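Local coordinates for protein possible adhesin (Caldicellulosiruptor kronotskyensis, PDB 4WA0) that probably mediates attachment of the bacterium to cellulose as a tapirin, the chain here being its C-terminal beta-helix domain, at residues Thr20-Thr25 with Thr38-Ala43; Cys66-Ile71 with Pro90-Ile95; Thr145-Asp150 with Val168-Ser173. One frame throughout, in Å; residues are numbered along the deposited sequence. Where two conformers were deposited one is given.

All three contacts join neighbouring coils of the beta-helix that forms this C-terminal domain. They follow one another along the chain, each closing before the next opens. Interaction 1 joins the turns that lead from strands 17-19 and 37-39 into strands 24-27 and 44-47. Interaction 2 pairs strands 69-73 and 93-97 in the sheet of 24-27 and 44-47, and touches interaction 1, with centres about 10 Å apart. There Asn-70 N probably bonds to Ala-43 O. Interaction 3 pairs strands 145-149 and 166-170 in the sheet of 17-19 and 37-39, its centre about 22 Å from that of interaction 2 and about 29 Å from that of interaction 1. Coil-to-coil bonding thus recurs along the domain.

Interaction 1 (Thr20-Thr25 with Thr38-Ala43)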
loop_
_atom_site.group_PDB
_atom_site.type_symbol
_atom_site.label_atom_id
_atom_site.label_comp_id
_atom_site.label_asym_id
_atom_site.label_seq_id
_atom_site.Cartn_x
_atom_site.Cartn_y
_atom_site.Cartn_z
ATOM N N THR A 20 5.089 6.673 -5.129
ATOM C CA THR A 20 5.507 5.648 -6.068
ATOM C C THR A 20 5.615 6.150 -7.531
ATOM O O THR A 20 5.170 7.232 -7.918
ATOM C CB THR A 20 4.650 4.378 -6.038
ATOM O OG1 THR A 20 3.407 4.642 -6.655
ATOM C CG2 THR A 20 4.359 3.967 -4.657
ATOM N N ASN A 21 6.285 5.330 -8.332
ATOM C CA ASN A 21 6.353 5.577 -9.736
ATOM C C ASN A 21 5.155 4.923 -10.428
ATOM O O ASN A 21 4.421 4.134 -9.821
ATOM C CB ASN A 21 7.659 5.016 -10.321
ATOM C CG ASN A 21 7.868 3.525 -10.090
ATOM O OD1 ASN A 21 7.628 3.007 -9.013
ATOM N ND2 ASN A 21 8.443 2.854 -11.071
ATOM N N LYS A 22 4.901 5.315 -11.693
ATOM C CA LYS A 22 3.891 4.595 -12.507
ATOM C C LYS A 22 4.303 3.192 -12.912
ATOM O O LYS A 22 5.502 2.833 -13.015
ATOM C CB LYS A 22 3.661 5.409 -13.762
ATOM C CG LYS A 22 2.994 6.763 -13.394
ATOM C CD LYS A 22 2.922 7.667 -14.569
ATOM C CE LYS A 22 2.584 9.100 -14.249
ATOM N NZ LYS A 22 1.221 9.370 -13.804
ATOM N N ASN A 23 3.341 2.324 -13.067
ATOM C CA ASN A 23 3.612 0.920 -13.529
ATOM C C ASN A 23 4.553 0.173 -12.574
ATOM O O ASN A 23 5.514 -0.452 -12.962
ATOM C CB ASN A 23 4.139 0.972 -14.933
ATOM C CG ASN A 23 3.055 1.410 -15.966
ATOM O OD1 ASN A 23 1.819 1.350 -15.744
ATOM N ND2 ASN A 23 3.513 1.852 -17.088
ATOM N N LEU A 24 4.295 0.323 -11.297
ATOM C CA LEU A 24 5.032 -0.360 -10.253
ATOM C C LEU A 24 4.353 -1.685 -10.000
ATOM O O LEU A 24 3.142 -1.702 -9.691
ATOM C CB LEU A 24 5.034 0.494 -8.967
ATOM C CG LEU A 24 5.611 -0.161 -7.687
ATOM C CD1 LEU A 24 7.088 -0.499 -7.850
ATOM C CD2 LEU A 24 5.491 0.670 -6.423
ATOM N N THR A 25 5.126 -2.793 -10.057
ATOM C CA THR A 25 4.642 -4.119 -9.757
ATOM C C THR A 25 5.401 -4.637 -8.544
ATOM O O THR A 25 6.661 -4.570 -8.507
ATOM C CB THR A 25 4.842 -5.104 -10.924
ATOM O OG1 THR A 25 4.271 -4.606 -12.126
ATOM C CG2 THR A 25 4.279 -6.474 -10.595
ATOM N N THR A 38 1.265 8.099 -1.736
ATOM C CA THR A 38 0.683 8.413 -2.997
ATOM C C THR A 38 1.126 7.381 -3.994
ATOM O O THR A 38 2.323 7.233 -4.315
ATOM C CB THR A 38 1.059 9.816 -3.446
ATOM O OG1 THR A 38 0.592 10.750 -2.429
ATOM C CG2 THR A 38 0.372 10.088 -4.708
ATOM N N ILE A 39 0.130 6.613 -4.391
ATOM C CA ILE A 39 0.326 5.500 -5.345
ATOM C C ILE A 39 -0.022 6.000 -6.731
ATOM O O ILE A 39 -1.219 6.285 -7.069
ATOM C CB ILE A 39 -0.533 4.291 -4.963
ATOM C CG1 ILE A 39 -0.163 3.778 -3.561
ATOM C CG2 ILE A 39 -0.361 3.180 -6.011
ATOM C CD1 ILE A 39 -0.974 2.567 -3.067
ATOM N N ASP A 40 1.006 6.047 -7.572
ATOM C CA ASP A 40 0.769 6.511 -8.951
ATOM C C ASP A 40 0.159 5.408 -9.806
ATOM O O ASP A 40 0.130 4.199 -9.454
ATOM C CB ASP A 40 2.058 7.070 -9.607
ATOM C CG ASP A 40 1.746 8.276 -10.537
ATOM O OD1 ASP A 40 0.542 8.489 -11.102
ATOM O OD2 ASP A 40 2.767 8.980 -10.771
ATOM N N GLY A 41 -0.384 5.850 -10.945
ATOM C CA GLY A 41 -1.168 4.931 -11.781
ATOM C C GLY A 41 -0.465 3.672 -12.216
ATOM O O GLY A 41 0.717 3.694 -12.537
ATOM N N GLY A 42 -1.246 2.605 -12.339
ATOM C CA GLY A 42 -0.720 1.363 -12.781
ATOM C C GLY A 42 -0.035 0.481 -11.761
ATOM O O GLY A 42 0.737 -0.407 -12.135
ATOM N N ALA A 43 -0.348 0.686 -10.514
ATOM C CA ALA A 43 0.166 -0.150 -9.403
ATOM C C ALA A 43 -0.473 -1.522 -9.476
ATOM O O ALA A 43 -1.671 -1.645 -9.405
ATOM C CB ALA A 43 -0.092 0.500 -8.070
HETATM O O HOH W 1 3.308 9.027 -6.638
HETATM O O HOH W 2 2.266 2.352 -9.943
#
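Thr-20 holds OG1 between its backbone N and carbonyl carbon (chi1 74°), and this aims the hydroxyl at the backbone of Asp-40. Asp-40 N donates to Thr-20 OG1 at 2.9 Å. Lys-22 runs extended until a bend at its last torsion (chi4 -70°), which carries the ammonium back across the Asp-40 carboxylate. Lys-22 NZ meets Asp-40 OD1 at 2.9 Å in a salt bridge, on the syn side but tilted out of the carboxylate plane. Gly-41 N takes the same oxygen on its anti side, from the same face of the plane. Two donors therefore grip OD1 and help fix the carboxylate. Asp-61 gives the lysine a second acidic partner. These residues form two stacked turns of the beta-helix, on successive coils, between one parallel sheet and the next. The backbones are joined as well. Thr-20 N bonds to Thr-38 O at 2.9 Å, and Asn-23 N to Gly-41 O at 3.0 Å. Water 1 donates to the carbonyls of Thr-20 and Thr-38. Water 2 accepts from Leu-24 N and lies 2.9 Å from Asp-40 O. Gly-42 CA lies 3.9 Å from Asn-23 OD1, while Asn-23 ND2 bonds to Arg-65 O and Tyr-330 O.

Interaction 2 (Cys66-Ile71 with Pro90-Ile95); sequences CRDNNI and PRSTNI
Arg-91 lies across the backbone of Cys-66 and Arg-67 where two coils of the beta-helix enter a shared parallel sheet. Its chain bends at chi2 (-64°) and brings the guanidinium over this backbone. Arg-67 N sits 3.5 Å above one face of the group, toward its rim. The polar end is held elsewhere: NE bonds to Asp-61 O and NH2 to Asp-63 O. Asp-68 approaches Arg-91 with its carboxylate almost perpendicular to the guanidinium. Their charged atoms stay beyond salt-bridge range, but water 3 links Asp-68 OD1 to Arg-91 NH1. The same OD1 accepts from Ser-92 N at 2.8 Å, a bond that comes from above the carboxylate plane. From here the strands run in parallel register. Asn-69 N donates to Ser-92 O, Asn-94 N to Asn-69 O, and Ile-71 N to Asn-94 O. Ile-71 and Ile-95 point to the same face as Asn-69 and Thr-93, and all four side chains touch Ile-58 of strand 56-58. Asn-69 OD1 accepts from Ala-43 N on the preceding coil, and Gln-60 NE2 also bonds to Thr-93 OG1. Asn-69 lies alongside Thr-93, and its ND2 donates to Thr-93 OG1 at 3.0 Å, with the oxygen in the amide plane.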
loop_
_atom_site.group_PDB
_atom_site.type_symbol
_atom_site.label_atom_id
_atom_site.label_comp_id
_atom_site.label_asym_id
_atom_site.label_seq_id
_atom_site.Cartn_x
_atom_site.Cartn_y
_atom_site.Cartn_z
ATOM N N CYS A 66 0.147 3.253 -19.582
ATOM C CA CYS A 66 -0.227 2.940 -18.204
ATOM C C CYS A 66 -1.228 1.792 -18.223
ATOM O O CYS A 66 -1.384 1.065 -19.223
ATOM C CB CYS A 66 -0.749 4.164 -17.480
ATOM S SG CYS A 66 -0.522 4.051 -15.637
ATOM N N ARG A 67 -1.941 1.634 -17.130
ATOM C CA ARG A 67 -2.769 0.427 -16.924
ATOM C C ARG A 67 -3.585 0.638 -15.665
ATOM O O ARG A 67 -3.535 1.686 -15.028
ATOM C CB ARG A 67 -1.938 -0.836 -16.824
ATOM C CG ARG A 67 -1.059 -0.896 -15.586
ATOM C CD ARG A 67 0.061 -1.956 -15.696
ATOM N NE ARG A 67 0.834 -1.904 -14.489
ATOM C CZ ARG A 67 1.866 -2.652 -14.203
ATOM N NH1 ARG A 67 2.286 -3.538 -15.098
ATOM N NH2 ARG A 67 2.468 -2.541 -13.048
ATOM N N ASP A 68 -4.385 -0.353 -15.329
ATOM C CA ASP A 68 -5.300 -0.253 -14.173
ATOM C C ASP A 68 -4.453 -0.533 -12.923
ATOM O O ASP A 68 -3.375 -1.083 -13.030
ATOM C CB ASP A 68 -6.412 -1.294 -14.247
ATOM C CG ASP A 68 -7.449 -1.019 -15.371
ATOM O OD1 ASP A 68 -7.722 0.141 -15.687
ATOM O OD2 ASP A 68 -8.009 -2.015 -15.894
ATOM N N ASN A 69 -4.996 -0.177 -11.765
ATOM C CA ASN A 69 -4.404 -0.551 -10.486
ATOM C C ASN A 69 -5.047 -1.837 -10.094
ATOM O O ASN A 69 -6.302 -1.969 -10.134
ATOM C CB ASN A 69 -4.711 0.518 -9.470
ATOM C CG ASN A 69 -4.138 1.859 -9.844
ATOM O OD1 ASN A 69 -2.944 2.013 -10.121
ATOM N ND2 ASN A 69 -5.028 2.879 -9.903
ATOM N N ASN A 70 -4.227 -2.741 -9.625
ATOM C CA ASN A 70 -4.713 -4.034 -9.137
ATOM C C ASN A 70 -3.926 -4.396 -7.868
ATOM O O ASN A 70 -2.807 -4.907 -7.910
ATOM C CB ASN A 70 -4.485 -5.033 -10.233
ATOM C CG ASN A 70 -5.137 -6.361 -9.965
ATOM O OD1 ASN A 70 -6.026 -6.441 -9.151
ATOM N ND2 ASN A 70 -4.801 -7.370 -10.798
ATOM N N ILE A 71 -4.541 -4.106 -6.723
ATOM C CA ILE A 71 -3.845 -4.078 -5.444
ATOM C C ILE A 71 -4.442 -5.200 -4.637
ATOM O O ILE A 71 -5.623 -5.140 -4.305
ATOM C CB ILE A 71 -3.962 -2.698 -4.787
ATOM C CG1 ILE A 71 -3.170 -1.662 -5.622
ATOM C CG2 ILE A 71 -3.527 -2.759 -3.351
ATOM C CD1 ILE A 71 -3.460 -0.266 -5.262
ATOM N N PRO A 90 -10.781 5.760 -18.647
ATOM C CA PRO A 90 -11.690 4.661 -18.346
ATOM C C PRO A 90 -10.982 3.643 -17.403
ATOM O O PRO A 90 -11.287 2.434 -17.391
ATOM C CB PRO A 90 -11.800 3.986 -19.704
ATOM C CG PRO A 90 -10.416 4.060 -20.245
ATOM C CD PRO A 90 -9.964 5.437 -19.835
ATOM N N ARG A 91 -10.146 4.135 -16.531
ATOM C CA ARG A 91 -9.331 3.266 -15.743
ATOM C C ARG A 91 -10.089 2.654 -14.566
ATOM O O ARG A 91 -11.102 3.177 -14.105
ATOM C CB ARG A 91 -8.078 4.017 -15.231
ATOM C CG ARG A 91 -7.084 4.387 -16.262
ATOM C CD ARG A 91 -6.503 3.126 -16.882
ATOM N NE ARG A 91 -5.448 3.417 -17.843
ATOM C CZ ARG A 91 -5.212 2.701 -18.908
ATOM N NH1 ARG A 91 -6.013 1.669 -19.186
ATOM N NH2 ARG A 91 -4.184 3.007 -19.682
ATOM N N SER A 92 -9.560 1.536 -14.061
ATOM C CA SER A 92 -10.096 0.912 -12.871
ATOM C C SER A 92 -9.060 0.877 -11.752
ATOM O O SER A 92 -7.845 0.818 -12.003
ATOM C CB SER A 92 -10.566 -0.522 -13.163
ATOM O OG SER A 92 -11.709 -0.509 -14.003
ATOM N N THR A 93 -9.565 0.932 -10.530
ATOM C CA THR A 93 -8.782 0.710 -9.304
ATOM C C THR A 93 -9.377 -0.448 -8.560
ATOM O O THR A 93 -10.449 -0.343 -7.964
ATOM C CB THR A 93 -8.724 1.962 -8.427
ATOM O OG1 THR A 93 -7.927 2.926 -9.098
ATOM C CG2 THR A 93 -7.995 1.701 -7.085
ATOM N N ASN A 94 -8.738 -1.600 -8.644
ATOM C CA ASN A 94 -9.251 -2.781 -7.973
ATOM C C ASN A 94 -8.440 -3.077 -6.717
ATOM O O ASN A 94 -7.200 -3.050 -6.783
ATOM C CB ASN A 94 -9.129 -3.942 -8.885
ATOM C CG ASN A 94 -9.853 -3.656 -10.199
ATOM O OD1 ASN A 94 -11.029 -3.370 -10.183
ATOM N ND2 ASN A 94 -9.127 -3.663 -11.308
ATOM N N ILE A 95 -9.108 -3.297 -5.611
ATOM C CA ILE A 95 -8.429 -3.470 -4.315
ATOM C C ILE A 95 -9.073 -4.653 -3.672
ATOM O O ILE A 95 -10.276 -4.634 -3.484
ATOM C CB ILE A 95 -8.514 -2.285 -3.377
ATOM C CG1 ILE A 95 -8.038 -0.981 -4.046
ATOM C CG2 ILE A 95 -7.719 -2.559 -2.152
ATOM C CD1 ILE A 95 -8.049 0.229 -3.167
HETATM O O HOH W 3 -8.582 0.787 -18.260
#

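Interaction 3 (Thr145-Asp150 with Val168-Ser173); sequences TLEVID and VVRNGS
Backbone hydrogen bonds join Val-148 to Val-168 and Arg-170 in a parallel ladder between two coils of the beta-helix. Val-168 N donates to Leu-146 O at 3.0 Å. Val-148 N donates to Val-168 O at 2.8 Å, nearly in line with the carbonyl. Arg-170 N returns a longer bond to Val-148 O, and the bond from Asp-150 N to Arg-170 O is weak. Apolar contacts lie on both faces of the ladder. On the buried face, Val-148 CB meets Val-169 CG2 at 4.2 Å. On the other, Ile-149 runs beside Arg-170, its CG2 over the centre of the guanidinium, 4.0 Å above the plane. Ile-149 sets CG1 between backbone N and carbonyl carbon (chi1 71°) and CG2 anti to the carbonyl carbon. Arg-170 holds CG in the position equivalent to CG1 (chi1 58°). Charge is the third element. Arg-170 NH2 stands 3.7 Å from Glu-147 OE2 in a long salt bridge, with the oxygen well out of the guanidinium plane. Arg-170 NH1 bonds to Asn-171 OD1 at 2.8 Å, with the oxygen in the guanidinium plane. This bond and the isoleucine probably help orient the guanidinium, while Glu-147 would add charge attraction without a directed hydrogen bond.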
loop_
_atom_site.group_PDB
_atom_site.type_symbol
_atom_site.label_atom_id
_atom_site.label_comp_id
_atom_site.label_asym_id
_atom_site.label_seq_id
_atom_site.Cartn_x
_atom_site.Cartn_y
_atom_site.Cartn_z
ATOM N N THR A 145 -21.194 7.869 8.013
ATOM C CA THR A 145 -22.138 7.578 7.015
ATOM C C THR A 145 -21.501 6.695 5.941
ATOM O O THR A 145 -20.371 6.955 5.533
ATOM C CB THR A 145 -22.680 8.879 6.350
ATOM O OG1 THR A 145 -23.248 9.760 7.366
ATOM C CG2 THR A 145 -23.664 8.596 5.197
ATOM N N LEU A 146 -22.252 5.744 5.463
ATOM C CA LEU A 146 -21.981 4.981 4.241
ATOM C C LEU A 146 -22.822 5.684 3.154
ATOM O O LEU A 146 -24.044 5.626 3.166
ATOM C CB LEU A 146 -22.352 3.523 4.410
ATOM C CG LEU A 146 -22.245 2.639 3.150
ATOM C CD1 LEU A 146 -20.861 2.693 2.542
ATOM C CD2 LEU A 146 -22.702 1.170 3.385
ATOM N N GLU A 147 -22.154 6.350 2.222
ATOM C CA GLU A 147 -22.783 7.155 1.162
ATOM C C GLU A 147 -22.440 6.468 -0.144
ATOM O O GLU A 147 -21.251 6.297 -0.489
ATOM C CB GLU A 147 -22.196 8.583 1.177
ATOM C CG GLU A 147 -22.848 9.406 0.111
ATOM C CD GLU A 147 -22.438 10.871 0.129
ATOM O OE1 GLU A 147 -21.573 11.242 0.963
ATOM O OE2 GLU A 147 -22.982 11.603 -0.732
ATOM N N VAL A 148 -23.448 6.102 -0.902
ATOM C CA VAL A 148 -23.309 5.341 -2.140
ATOM C C VAL A 148 -24.081 6.054 -3.243
ATOM O O VAL A 148 -25.326 6.035 -3.240
ATOM C CB VAL A 148 -23.812 3.884 -1.977
ATOM C CG1 VAL A 148 -23.453 2.997 -3.162
ATOM C CG2 VAL A 148 -23.333 3.200 -0.676
ATOM N N ILE A 149 -23.382 6.749 -4.117
ATOM C CA ILE A 149 -24.033 7.687 -5.068
ATOM C C ILE A 149 -23.516 7.569 -6.506
ATOM O O ILE A 149 -22.396 7.067 -6.767
ATOM C CB ILE A 149 -23.980 9.162 -4.579
ATOM C CG1 ILE A 149 -22.584 9.790 -4.632
ATOM C CG2 ILE A 149 -24.586 9.257 -3.154
ATOM C CD1 ILE A 149 -22.562 11.250 -4.374
ATOM N N ASP A 150 -24.304 8.143 -7.413
ATOM C CA ASP A 150 -23.846 8.427 -8.754
ATOM C C ASP A 150 -23.444 7.152 -9.493
ATOM O O ASP A 150 -22.574 7.181 -10.414
ATOM C CB ASP A 150 -22.716 9.466 -8.746
ATOM C CG ASP A 150 -23.130 10.810 -8.182
ATOM O OD1 ASP A 150 -24.353 11.139 -8.041
ATOM O OD2 ASP A 150 -22.230 11.615 -7.862
ATOM N N VAL A 168 -26.823 6.643 2.974
ATOM C CA VAL A 168 -27.391 7.428 1.935
ATOM C C VAL A 168 -27.099 6.717 0.637
ATOM O O VAL A 168 -25.892 6.423 0.334
ATOM C CB VAL A 168 -26.786 8.847 1.926
ATOM C CG1 VAL A 168 -27.201 9.597 0.702
ATOM C CG2 VAL A 168 -27.111 9.624 3.214
ATOM N N VAL A 169 -28.137 6.460 -0.141
ATOM C CA VAL A 169 -27.981 5.847 -1.458
ATOM C C VAL A 169 -28.881 6.609 -2.454
ATOM O O VAL A 169 -30.108 6.738 -2.249
ATOM C CB VAL A 169 -28.404 4.343 -1.460
ATOM C CG1 VAL A 169 -28.230 3.730 -2.847
ATOM C CG2 VAL A 169 -27.666 3.527 -0.409
ATOM N N ARG A 170 -28.290 7.130 -3.514
ATOM C CA ARG A 170 -29.041 7.962 -4.465
ATOM C C ARG A 170 -28.372 8.014 -5.798
ATOM O O ARG A 170 -27.256 7.608 -5.934
ATOM C CB ARG A 170 -29.225 9.384 -3.891
ATOM C CG ARG A 170 -28.008 10.133 -3.535
ATOM C CD ARG A 170 -28.373 11.589 -3.225
ATOM N NE ARG A 170 -27.257 12.336 -2.744
ATOM C CZ ARG A 170 -26.281 12.818 -3.499
ATOM N NH1 ARG A 170 -26.304 12.700 -4.836
ATOM N NH2 ARG A 170 -25.299 13.460 -2.908
ATOM N N ASN A 171 -29.042 8.609 -6.789
ATOM C CA ASN A 171 -28.493 8.834 -8.061
ATOM C C ASN A 171 -28.054 7.559 -8.793
ATOM O O ASN A 171 -26.918 7.442 -9.262
ATOM C CB ASN A 171 -27.386 9.862 -7.984
ATOM C CG ASN A 171 -27.902 11.260 -7.988
ATOM O OD1 ASN A 171 -28.040 11.912 -6.939
ATOM N ND2 ASN A 171 -28.210 11.758 -9.182
ATOM N N GLY A 172 -28.973 6.596 -8.884
ATOM C CA GLY A 172 -28.722 5.398 -9.663
ATOM C C GLY A 172 -27.804 4.371 -9.030
ATOM O O GLY A 172 -27.175 3.637 -9.717
ATOM N N SER A 173 -27.751 4.373 -7.699
ATOM C CA SER A 173 -26.900 3.531 -6.891
ATOM C C SER A 173 -27.732 2.511 -6.194
ATOM O O SER A 173 -28.961 2.604 -6.127
ATOM C CB SER A 173 -26.132 4.386 -5.925
ATOM O OG SER A 173 -25.120 5.074 -6.631
#